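Local coordinates for protein gamma-resorcylate decarboxylase (Polaromonas, PDB 4QRO) that probably catalyses the manganese-dependent, non-oxidative decarboxylation of gamma-resorcylate (2,6-dihydroxybenzoate) to resorcinol, at residues A12-L17 and R35-Q40; A211-L216 and N256-T261; Y252-F257 and L275-D280. One frame throughout, in Å; residues are numbered along the deposited sequence.

Contact 1 of 3, residues A12-L17 and R35-Q40; sequences ATEETL and RLLDIQ
A12 and L36 meet at the close-packed end of this contact, where backbone and side chain both take part. A12 N donates to L36 O over 3.1 Å; the donor stands well above the carbonyl plane, 49° out of it, so the bond misses the lone-pair directions although its N-H is fairly straight. Beside it A12 CB lies 4.0 Å from L36 CB. L17 comes in from the short helix that follows: with CG anti to the backbone N (chi1 -179°), its CD1 reaches back to L36 and sits 4.1 Å from L36 CD1. All three side chains are buried, and L36 also packs on S20 and P289, while L17 also touches W29 and R33 of the helix it faces. The short, weakly bonded helix 14-17 that carries L17 is opened by a capping box, with T13 at the N-cap. T13 N donates to T16 OG1 at 3.2 Å, and T16 N returns a weak bond to T13 OG1, which closes the first turn after strand 4-11; T16 OG1 is also bonded to N60. In this amidohydrolase, whose metal ligands E8 and H10 lie on that strand, the contact therefore joins the segment leaving the strand to the end of helix 29-37; the L36 side chain is about 8 Å from the bound 2-nitroresorcinol. Toward solvent the contact changes character: L37 is exposed, and its methyls meet mainly polar atoms. CD2 lies 3.6 Å from A12 O, and E14, its chain bent at chi2 (-66°), crosses L37 at about a right angle and brings OE2 within 3.6 Å of L37 CD1. A water completes this side, donating to A12 O at 2.8 Å and also to L37 O.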
loop_
_atom_site.group_PDB
_atom_site.type_symbol
_atom_site.label_atom_id
_atom_site.label_comp_id
_atom_site.label_asym_id
_atom_site.label_seq_id
_atom_site.Cartn_x
_atom_site.Cartn_y
_atom_site.Cartn_z
ATOM N N ALA A 12 8.125 9.201 -25.170
ATOM C CA ALA A 12 9.365 8.426 -25.318
ATOM C C ALA A 12 10.174 8.933 -26.504
ATOM O O ALA A 12 9.617 9.524 -27.436
ATOM C CB ALA A 12 9.054 6.961 -25.509
ATOM N N THR A 13 11.486 8.728 -26.432
ATOM C CA THR A 13 12.341 8.798 -27.619
ATOM C C THR A 13 12.496 7.376 -28.171
ATOM O O THR A 13 12.149 6.398 -27.489
ATOM C CB THR A 13 13.714 9.421 -27.299
ATOM O OG1 THR A 13 14.388 8.627 -26.316
ATOM C CG2 THR A 13 13.539 10.830 -26.763
ATOM N N GLU A 14 12.977 7.238 -29.410
ATOM C CA GLU A 14 13.236 5.889 -29.961
ATOM C C GLU A 14 14.192 5.125 -29.039
ATOM O O GLU A 14 14.050 3.936 -28.809
ATOM C CB GLU A 14 13.778 5.954 -31.401
ATOM C CG GLU A 14 12.694 6.176 -32.470
ATOM C CD GLU A 14 11.709 5.003 -32.618
ATOM O OE1 GLU A 14 11.985 3.897 -32.099
ATOM O OE2 GLU A 14 10.647 5.178 -33.268
ATOM N N GLU A 15 15.141 5.861 -28.474
ATOM C CA GLU A 15 16.103 5.325 -27.523
ATOM C C GLU A 15 15.447 4.688 -26.289
ATOM O O GLU A 15 15.933 3.674 -25.812
ATOM C CB GLU A 15 17.041 6.448 -27.108
ATOM C CG GLU A 15 18.221 5.984 -26.276
ATOM C CD GLU A 15 19.223 7.093 -26.019
ATOM O OE1 GLU A 15 20.312 6.768 -25.510
ATOM O OE2 GLU A 15 18.933 8.281 -26.313
ATOM N N THR A 16 14.352 5.273 -25.778
ATOM C CA THR A 16 13.747 4.783 -24.519
ATOM C C THR A 16 12.441 4.052 -24.732
ATOM O O THR A 16 11.866 3.514 -23.787
ATOM C CB THR A 16 13.441 5.940 -23.535
ATOM O OG1 THR A 16 12.426 6.794 -24.096
ATOM C CG2 THR A 16 14.693 6.734 -23.230
ATOM N N LEU A 17 11.969 4.030 -25.974
ATOM C CA LEU A 17 10.647 3.497 -26.298
ATOM C C LEU A 17 10.376 2.093 -25.795
ATOM O O LEU A 17 9.303 1.803 -25.225
ATOM C CB LEU A 17 10.457 3.544 -27.812
ATOM C CG LEU A 17 9.132 3.059 -28.382
ATOM C CD1 LEU A 17 7.973 3.928 -27.904
ATOM C CD2 LEU A 17 9.204 3.013 -29.918
ATOM N N ARG A 35 1.138 6.782 -29.366
ATOM C CA ARG A 35 0.870 7.811 -28.340
ATOM C C ARG A 35 2.150 8.297 -27.705
ATOM O O ARG A 35 2.303 9.515 -27.473
ATOM C CB ARG A 35 -0.021 7.278 -27.225
ATOM C CG ARG A 35 -1.413 6.869 -27.640
ATOM C CD ARG A 35 -2.169 6.242 -26.451
ATOM N NE ARG A 35 -3.555 5.956 -26.731
ATOM C CZ ARG A 35 -4.462 5.594 -25.832
ATOM N NH1 ARG A 35 -4.146 5.435 -24.547
ATOM N NH2 ARG A 35 -5.705 5.416 -26.226
ATOM N N LEU A 36 3.073 7.370 -27.422
ATOM C CA LEU A 36 4.321 7.712 -26.735
ATOM C C LEU A 36 5.170 8.632 -27.599
ATOM O O LEU A 36 5.778 9.547 -27.089
ATOM C CB LEU A 36 5.138 6.473 -26.318
ATOM C CG LEU A 36 4.656 5.799 -25.029
ATOM C CD1 LEU A 36 5.202 4.381 -24.892
ATOM C CD2 LEU A 36 5.007 6.648 -23.789
ATOM N N LEU A 37 5.163 8.400 -28.920
ATOM C CA LEU A 37 6.030 9.125 -29.824
ATOM C C LEU A 37 5.439 10.452 -30.251
ATOM O O LEU A 37 6.156 11.304 -30.749
ATOM C CB LEU A 37 6.370 8.277 -31.058
ATOM C CG LEU A 37 7.274 7.080 -30.814
ATOM C CD1 LEU A 37 7.380 6.238 -32.099
ATOM C CD2 LEU A 37 8.640 7.502 -30.300
ATOM N N ASP A 38 4.141 10.646 -30.048
ATOM C CA ASP A 38 3.484 11.856 -30.525
ATOM C C ASP A 38 3.389 12.887 -29.418
ATOM O O ASP A 38 2.811 12.631 -28.386
ATOM C CB ASP A 38 2.094 11.565 -31.093
ATOM C CG ASP A 38 1.241 12.812 -31.152
ATOM O OD1 ASP A 38 1.583 13.750 -31.901
ATOM O OD2 ASP A 38 0.278 12.881 -30.384
ATOM N N ILE A 39 3.998 14.045 -29.631
ATOM C CA ILE A 39 3.838 15.175 -28.733
ATOM C C ILE A 39 3.022 16.280 -29.375
ATOM O O ILE A 39 2.137 16.814 -28.746
ATOM C CB ILE A 39 5.201 15.713 -28.287
ATOM C CG1 ILE A 39 5.895 14.687 -27.384
ATOM C CG2 ILE A 39 5.039 17.055 -27.578
ATOM C CD1 ILE A 39 7.338 15.026 -27.112
ATOM N N GLN A 40 3.299 16.599 -30.644
ATOM C CA GLN A 40 2.746 17.801 -31.293
ATOM C C GLN A 40 1.329 17.691 -31.872
ATOM O O GLN A 40 0.647 18.716 -32.036
ATOM C CB GLN A 40 3.677 18.279 -32.431
ATOM C CG GLN A 40 5.114 18.545 -32.021
ATOM C CD GLN A 40 5.254 19.666 -30.993
ATOM O OE1 GLN A 40 4.574 20.698 -31.058
ATOM N NE2 GLN A 40 6.133 19.465 -30.041
HETATM O O HOH W 1 8.889 11.303 -29.429
#

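Contact 2 of 3, residues A211-L216 and N256-T261; sequences ALKIIL and NFYLTT
N256 ND2 gives L212 O a nearly straight bond of 2.9 Å, with the acceptor lying in the amide plane of N256; the same nitrogen also bonds to P210 O. Four backbone bonds follow in parallel-sheet register. I214 N donates to N256 O (2.8 Å) and L216 N to Y258 O, while Y258 N and T260 N donate to I214 O and L216 O, so I214 bonds to N256 and Y258, and L216 to Y258 and T260, the residues flanking their partners F257 and L259, as parallel strands do. CA-H...O contacts fill in between, as from F257 CA to I214 O at 3.2 Å. Outward from the backbone, F257, I214, L216 and L259 share one face. I214 CB lies over a face of the F257 ring, 3.9 Å from its centroid and 21° off the normal, and CG2, anti to the backbone N, reaches 3.5 Å from F257 CE2. L216 CG meets the ring at its edge. With an alanine at F257, I214 and L216 would probably lose their shared aromatic partner and a gap would be likely to open toward A197 and M201. On the other face I215 CG2 meets T260 CG2 at 3.6 Å, and the aliphatic chain of K213 crosses the Y258 side chain at a slant, its CD 3.8 Å from Y258 OH. The T260 hydroxyl is bonded to that of Y162. In the parallel sheet, 161-164 pairs with the other edge of 214-216 and 282-283 with that of 257-260, while helix 188-202 covers the face carrying L216 and F257.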
loop_
_atom_site.group_PDB
_atom_site.type_symbol
_atom_site.label_atom_id
_atom_site.label_comp_id
_atom_site.label_asym_id
_atom_site.label_seq_id
_atom_site.Cartn_x
_atom_site.Cartn_y
_atom_site.Cartn_z
ATOM N N ALA A 211 12.120 22.995 2.760
ATOM C CA ALA A 211 11.352 23.583 1.636
ATOM C C ALA A 211 11.214 22.673 0.389
ATOM O O ALA A 211 10.582 23.068 -0.610
ATOM C CB ALA A 211 11.938 24.945 1.250
ATOM N N LEU A 212 11.764 21.457 0.443
ATOM C CA LEU A 212 11.609 20.510 -0.676
ATOM C C LEU A 212 10.140 20.192 -0.936
ATOM O O LEU A 212 9.322 20.117 0.006
ATOM C CB LEU A 212 12.323 19.185 -0.399
ATOM C CG LEU A 212 13.850 19.205 -0.395
ATOM C CD1 LEU A 212 14.367 17.852 0.058
ATOM C CD2 LEU A 212 14.389 19.604 -1.768
ATOM N N LYS A 213 9.837 19.976 -2.216
ATOM C CA LYS A 213 8.515 19.574 -2.664
ATOM C C LYS A 213 8.602 18.283 -3.466
ATOM O O LYS A 213 9.251 18.246 -4.510
ATOM C CB LYS A 213 7.957 20.706 -3.510
ATOM C CG LYS A 213 7.868 22.012 -2.708
ATOM C CD LYS A 213 7.223 23.133 -3.503
ATOM C CE LYS A 213 7.555 24.502 -2.920
ATOM N NZ LYS A 213 7.277 25.600 -3.888
ATOM N N ILE A 214 7.961 17.222 -2.960
ATOM C CA ILE A 214 7.957 15.930 -3.629
ATOM C C ILE A 214 6.530 15.651 -4.116
ATOM O O ILE A 214 5.551 15.870 -3.385
ATOM C CB ILE A 214 8.416 14.797 -2.678
ATOM C CG1 ILE A 214 9.683 15.198 -1.907
ATOM C CG2 ILE A 214 8.568 13.471 -3.430
ATOM C CD1 ILE A 214 10.921 15.434 -2.739
ATOM N N ILE A 215 6.411 15.186 -5.350
ATOM C CA ILE A 215 5.120 14.850 -5.936
ATOM C C ILE A 215 5.027 13.338 -6.092
ATOM O O ILE A 215 5.971 12.682 -6.563
ATOM C CB ILE A 215 4.941 15.499 -7.309
ATOM C CG1 ILE A 215 5.158 17.020 -7.210
ATOM C CG2 ILE A 215 3.546 15.221 -7.854
ATOM C CD1 ILE A 215 5.119 17.726 -8.531
ATOM N N LEU A 216 3.879 12.787 -5.697
ATOM C CA LEU A 216 3.550 11.377 -5.937
ATOM C C LEU A 216 2.311 11.250 -6.822
ATOM O O LEU A 216 1.317 11.951 -6.633
ATOM C CB LEU A 216 3.300 10.640 -4.625
ATOM C CG LEU A 216 4.415 10.641 -3.594
ATOM C CD1 LEU A 216 3.923 9.994 -2.315
ATOM C CD2 LEU A 216 5.648 9.922 -4.123
ATOM N N ASN A 256 5.636 18.481 2.873
ATOM C CA ASN A 256 6.597 18.370 1.766
ATOM C C ASN A 256 6.070 17.637 0.544
ATOM O O ASN A 256 6.744 17.590 -0.474
ATOM C CB ASN A 256 7.872 17.679 2.290
ATOM C CG ASN A 256 8.594 18.515 3.336
ATOM O OD1 ASN A 256 8.436 18.299 4.546
ATOM N ND2 ASN A 256 9.363 19.503 2.878
ATOM N N PHE A 257 4.875 17.054 0.650
ATOM C CA PHE A 257 4.312 16.260 -0.426
ATOM C C PHE A 257 3.098 16.866 -1.109
ATOM O O PHE A 257 2.281 17.549 -0.483
ATOM C CB PHE A 257 3.992 14.827 0.079
ATOM C CG PHE A 257 5.218 13.968 0.196
ATOM C CD1 PHE A 257 6.148 14.183 1.218
ATOM C CD2 PHE A 257 5.512 13.029 -0.766
ATOM C CE1 PHE A 257 7.309 13.429 1.293
ATOM C CE2 PHE A 257 6.685 12.292 -0.695
ATOM C CZ PHE A 257 7.573 12.486 0.336
ATOM N N TYR A 258 2.998 16.583 -2.416
ATOM C CA TYR A 258 1.821 16.814 -3.250
ATOM C C TYR A 258 1.460 15.473 -3.926
ATOM O O TYR A 258 2.334 14.662 -4.214
ATOM C CB TYR A 258 2.052 17.887 -4.317
ATOM C CG TYR A 258 2.448 19.234 -3.741
ATOM C CD1 TYR A 258 3.717 19.403 -3.183
ATOM C CD2 TYR A 258 1.579 20.327 -3.744
ATOM C CE1 TYR A 258 4.100 20.594 -2.624
ATOM C CE2 TYR A 258 1.980 21.556 -3.197
ATOM C CZ TYR A 258 3.241 21.666 -2.628
ATOM O OH TYR A 258 3.711 22.832 -2.055
ATOM N N LEU A 259 0.171 15.241 -4.149
ATOM C CA LEU A 259 -0.331 14.018 -4.784
ATOM C C LEU A 259 -1.029 14.361 -6.078
ATOM O O LEU A 259 -1.747 15.345 -6.114
ATOM C CB LEU A 259 -1.389 13.345 -3.875
ATOM C CG LEU A 259 -1.003 13.227 -2.410
ATOM C CD1 LEU A 259 -2.075 12.408 -1.657
ATOM C CD2 LEU A 259 0.388 12.609 -2.268
ATOM N N THR A 260 -0.852 13.558 -7.135
ATOM C CA THR A 260 -1.678 13.729 -8.334
ATOM C C THR A 260 -2.722 12.640 -8.483
ATOM O O THR A 260 -2.651 11.620 -7.816
ATOM C CB THR A 260 -0.867 13.859 -9.646
ATOM O OG1 THR A 260 -0.527 12.569 -10.162
ATOM C CG2 THR A 260 0.366 14.666 -9.420
ATOM N N THR A 261 -3.690 12.901 -9.367
ATOM C CA THR A 261 -4.792 11.978 -9.597
ATOM C C THR A 261 -4.480 10.949 -10.695
ATOM O O THR A 261 -5.353 10.212 -11.116
ATOM C CB THR A 261 -6.094 12.742 -9.969
ATOM O OG1 THR A 261 -5.956 13.354 -11.264
ATOM C CG2 THR A 261 -6.430 13.818 -8.919
#

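Contact 3 of 3, residues Y252-F257 and L275-D280; sequences YFNENF and LEIGAD
I277 and F253 make the main apolar contact. The side chains cross at about a right angle, and I277 CD1 sits over one face of the F253 ring, 4.1 Å from its centroid and 14° off the normal, a CH-pi contact. I277 CG1 is anti to its backbone N (chi1 -159°), and the extended chain beyond it carries CD1 up to the end of helix 249-256, where it also lies 3.5 Å from F253 O and 3.8 Å from F257 O. The F253 ring is itself packed on M201 and on L223, P224 and M227 of helix 223-232. The polar contacts run through water. N254 slides past I277 in the opposite direction, and its amide is joined to E276 O by two waters: one donates to N254 OD1 (3.0 Å) and to E276 O, the other accepts from N254 ND2 (2.8 Å) and donates to the same carbonyl. A third water links N254 O to I277 O. Charge enters at E276, whose carboxylate makes a salt bridge to R266 of the second subunit. The arrangement is consistent with the TIM-barrel-like fold of amidohydrolases, where helices pack outside a parallel sheet: the C-terminal end of helix 249-256, leading into strand 257-260, packs against I277, just past helix 267-276, on the way to strand 282-283.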
loop_
_atom_site.group_PDB
_atom_site.type_symbol
_atom_site.label_atom_id
_atom_site.label_comp_id
_atom_site.label_asym_id
_atom_site.label_seq_id
_atom_site.Cartn_x
_atom_site.Cartn_y
_atom_site.Cartn_z
ATOM N N TYR A 252 5.924 15.310 7.653
ATOM C CA TYR A 252 6.648 15.483 6.368
ATOM C C TYR A 252 5.740 15.252 5.171
ATOM O O TYR A 252 5.808 15.950 4.168
ATOM C CB TYR A 252 7.872 14.553 6.316
ATOM C CG TYR A 252 8.778 14.736 7.530
ATOM C CD1 TYR A 252 9.442 15.943 7.746
ATOM C CD2 TYR A 252 8.926 13.731 8.466
ATOM C CE1 TYR A 252 10.260 16.124 8.842
ATOM C CE2 TYR A 252 9.724 13.900 9.577
ATOM C CZ TYR A 252 10.398 15.096 9.759
ATOM O OH TYR A 252 11.183 15.264 10.877
ATOM N N PHE A 253 4.836 14.299 5.300
ATOM C CA PHE A 253 3.832 14.072 4.272
ATOM C C PHE A 253 2.989 15.324 4.049
ATOM O O PHE A 253 2.756 15.763 2.896
ATOM C CB PHE A 253 2.948 12.880 4.699
ATOM C CG PHE A 253 2.046 12.357 3.615
ATOM C CD1 PHE A 253 2.568 11.930 2.403
ATOM C CD2 PHE A 253 0.659 12.242 3.830
ATOM C CE1 PHE A 253 1.727 11.436 1.401
ATOM C CE2 PHE A 253 -0.170 11.750 2.833
ATOM C CZ PHE A 253 0.358 11.342 1.621
ATOM N N ASN A 254 2.526 15.917 5.146
ATOM C CA ASN A 254 1.625 17.053 5.059
ATOM C C ASN A 254 2.333 18.298 4.554
ATOM O O ASN A 254 1.728 19.102 3.873
ATOM C CB ASN A 254 1.007 17.402 6.406
ATOM C CG ASN A 254 -0.107 16.445 6.828
ATOM O OD1 ASN A 254 -0.533 16.463 7.991
ATOM N ND2 ASN A 254 -0.574 15.643 5.925
ATOM N N GLU A 255 3.602 18.442 4.925
ATOM C CA GLU A 255 4.365 19.651 4.615
ATOM C C GLU A 255 5.192 19.653 3.324
ATOM O O GLU A 255 5.449 20.726 2.777
ATOM C CB GLU A 255 5.251 20.011 5.787
ATOM C CG GLU A 255 4.468 20.543 6.972
ATOM C CD GLU A 255 5.301 20.591 8.229
ATOM O OE1 GLU A 255 6.543 20.455 8.152
ATOM O OE2 GLU A 255 4.704 20.763 9.301
ATOM N N ASN A 256 5.636 18.481 2.873
ATOM C CA ASN A 256 6.597 18.370 1.766
ATOM C C ASN A 256 6.070 17.637 0.544
ATOM O O ASN A 256 6.744 17.590 -0.474
ATOM C CB ASN A 256 7.872 17.679 2.290
ATOM C CG ASN A 256 8.594 18.515 3.336
ATOM O OD1 ASN A 256 8.436 18.299 4.546
ATOM N ND2 ASN A 256 9.363 19.503 2.878
ATOM N N PHE A 257 4.875 17.054 0.650
ATOM C CA PHE A 257 4.312 16.260 -0.426
ATOM C C PHE A 257 3.098 16.866 -1.109
ATOM O O PHE A 257 2.281 17.549 -0.483
ATOM C CB PHE A 257 3.992 14.827 0.079
ATOM C CG PHE A 257 5.218 13.968 0.196
ATOM C CD1 PHE A 257 6.148 14.183 1.218
ATOM C CD2 PHE A 257 5.512 13.029 -0.766
ATOM C CE1 PHE A 257 7.309 13.429 1.293
ATOM C CE2 PHE A 257 6.685 12.292 -0.695
ATOM C CZ PHE A 257 7.573 12.486 0.336
ATOM N N LEU A 275 -9.360 14.392 2.916
ATOM C CA LEU A 275 -9.566 14.397 4.352
ATOM C C LEU A 275 -8.335 14.010 5.111
ATOM O O LEU A 275 -8.335 14.017 6.363
ATOM C CB LEU A 275 -10.725 13.448 4.713
ATOM C CG LEU A 275 -12.116 13.900 4.232
ATOM C CD1 LEU A 275 -13.160 12.861 4.615
ATOM C CD2 LEU A 275 -12.510 15.275 4.780
ATOM N N GLU A 276 -7.249 13.718 4.386
ATOM C CA GLU A 276 -5.999 13.403 5.020
ATOM C C GLU A 276 -4.930 14.438 4.721
ATOM O O GLU A 276 -4.262 14.893 5.630
ATOM C CB GLU A 276 -5.508 12.003 4.630
ATOM C CG GLU A 276 -6.302 10.854 5.256
ATOM C CD GLU A 276 -6.011 10.660 6.737
ATOM O OE1 GLU A 276 -6.481 9.665 7.347
ATOM O OE2 GLU A 276 -5.271 11.482 7.292
ATOM N N ILE A 277 -4.738 14.798 3.460
ATOM C CA ILE A 277 -3.691 15.768 3.131
ATOM C C ILE A 277 -4.248 17.128 2.684
ATOM O O ILE A 277 -3.517 18.128 2.696
ATOM C CB ILE A 277 -2.694 15.168 2.107
ATOM C CG1 ILE A 277 -1.352 15.927 2.133
ATOM C CG2 ILE A 277 -3.261 15.175 0.689
ATOM C CD1 ILE A 277 -0.279 15.366 1.209
ATOM N N GLY A 278 -5.512 17.152 2.239
ATOM C CA GLY A 278 -6.206 18.378 1.854
ATOM C C GLY A 278 -6.108 18.670 0.359
ATOM O O GLY A 278 -5.103 18.328 -0.291
ATOM N N ALA A 279 -7.148 19.309 -0.166
ATOM C CA ALA A 279 -7.282 19.558 -1.599
ATOM C C ALA A 279 -6.233 20.510 -2.133
ATOM O O ALA A 279 -5.976 20.524 -3.344
ATOM C CB ALA A 279 -8.669 20.086 -1.940
ATOM N N ASP A 280 -5.631 21.310 -1.270
ATOM C CA ASP A 280 -4.535 22.224 -1.685
ATOM C C ASP A 280 -3.293 21.489 -2.160
ATOM O O ASP A 280 -2.455 22.092 -2.821
ATOM C CB ASP A 280 -4.086 23.131 -0.519
ATOM C CG ASP A 280 -5.109 24.203 -0.163
ATOM O OD1 ASP A 280 -6.027 24.438 -0.942
ATOM O OD2 ASP A 280 -4.989 24.812 0.915
HETATM O O HOH W 2 -3.384 15.657 8.022
HETATM O O HOH W 3 -1.916 13.196 6.027
HETATM O O HOH W 4 -1.097 19.215 4.106
#

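Contact 2 is the core of the three: a buried strand pair with direct backbone bonds, about 8 Å between its centre and that of contact 3. Those two share N256 and F257, and touch where L259 CD1 lies 3.8 Å from I277 CG2, so the helix end, the strand it leads into and the residues after the next helix form one continuous packed region. Contact 3 is partly buried and leaves its polar linking to waters. Contact 1 stands apart, with nearest atoms about 14 Å from contact 2 and about 24 Å from contact 3. It is also partly buried, but combines one direct backbone bond and one bridging water with aliphatic packing, without any aromatic ring.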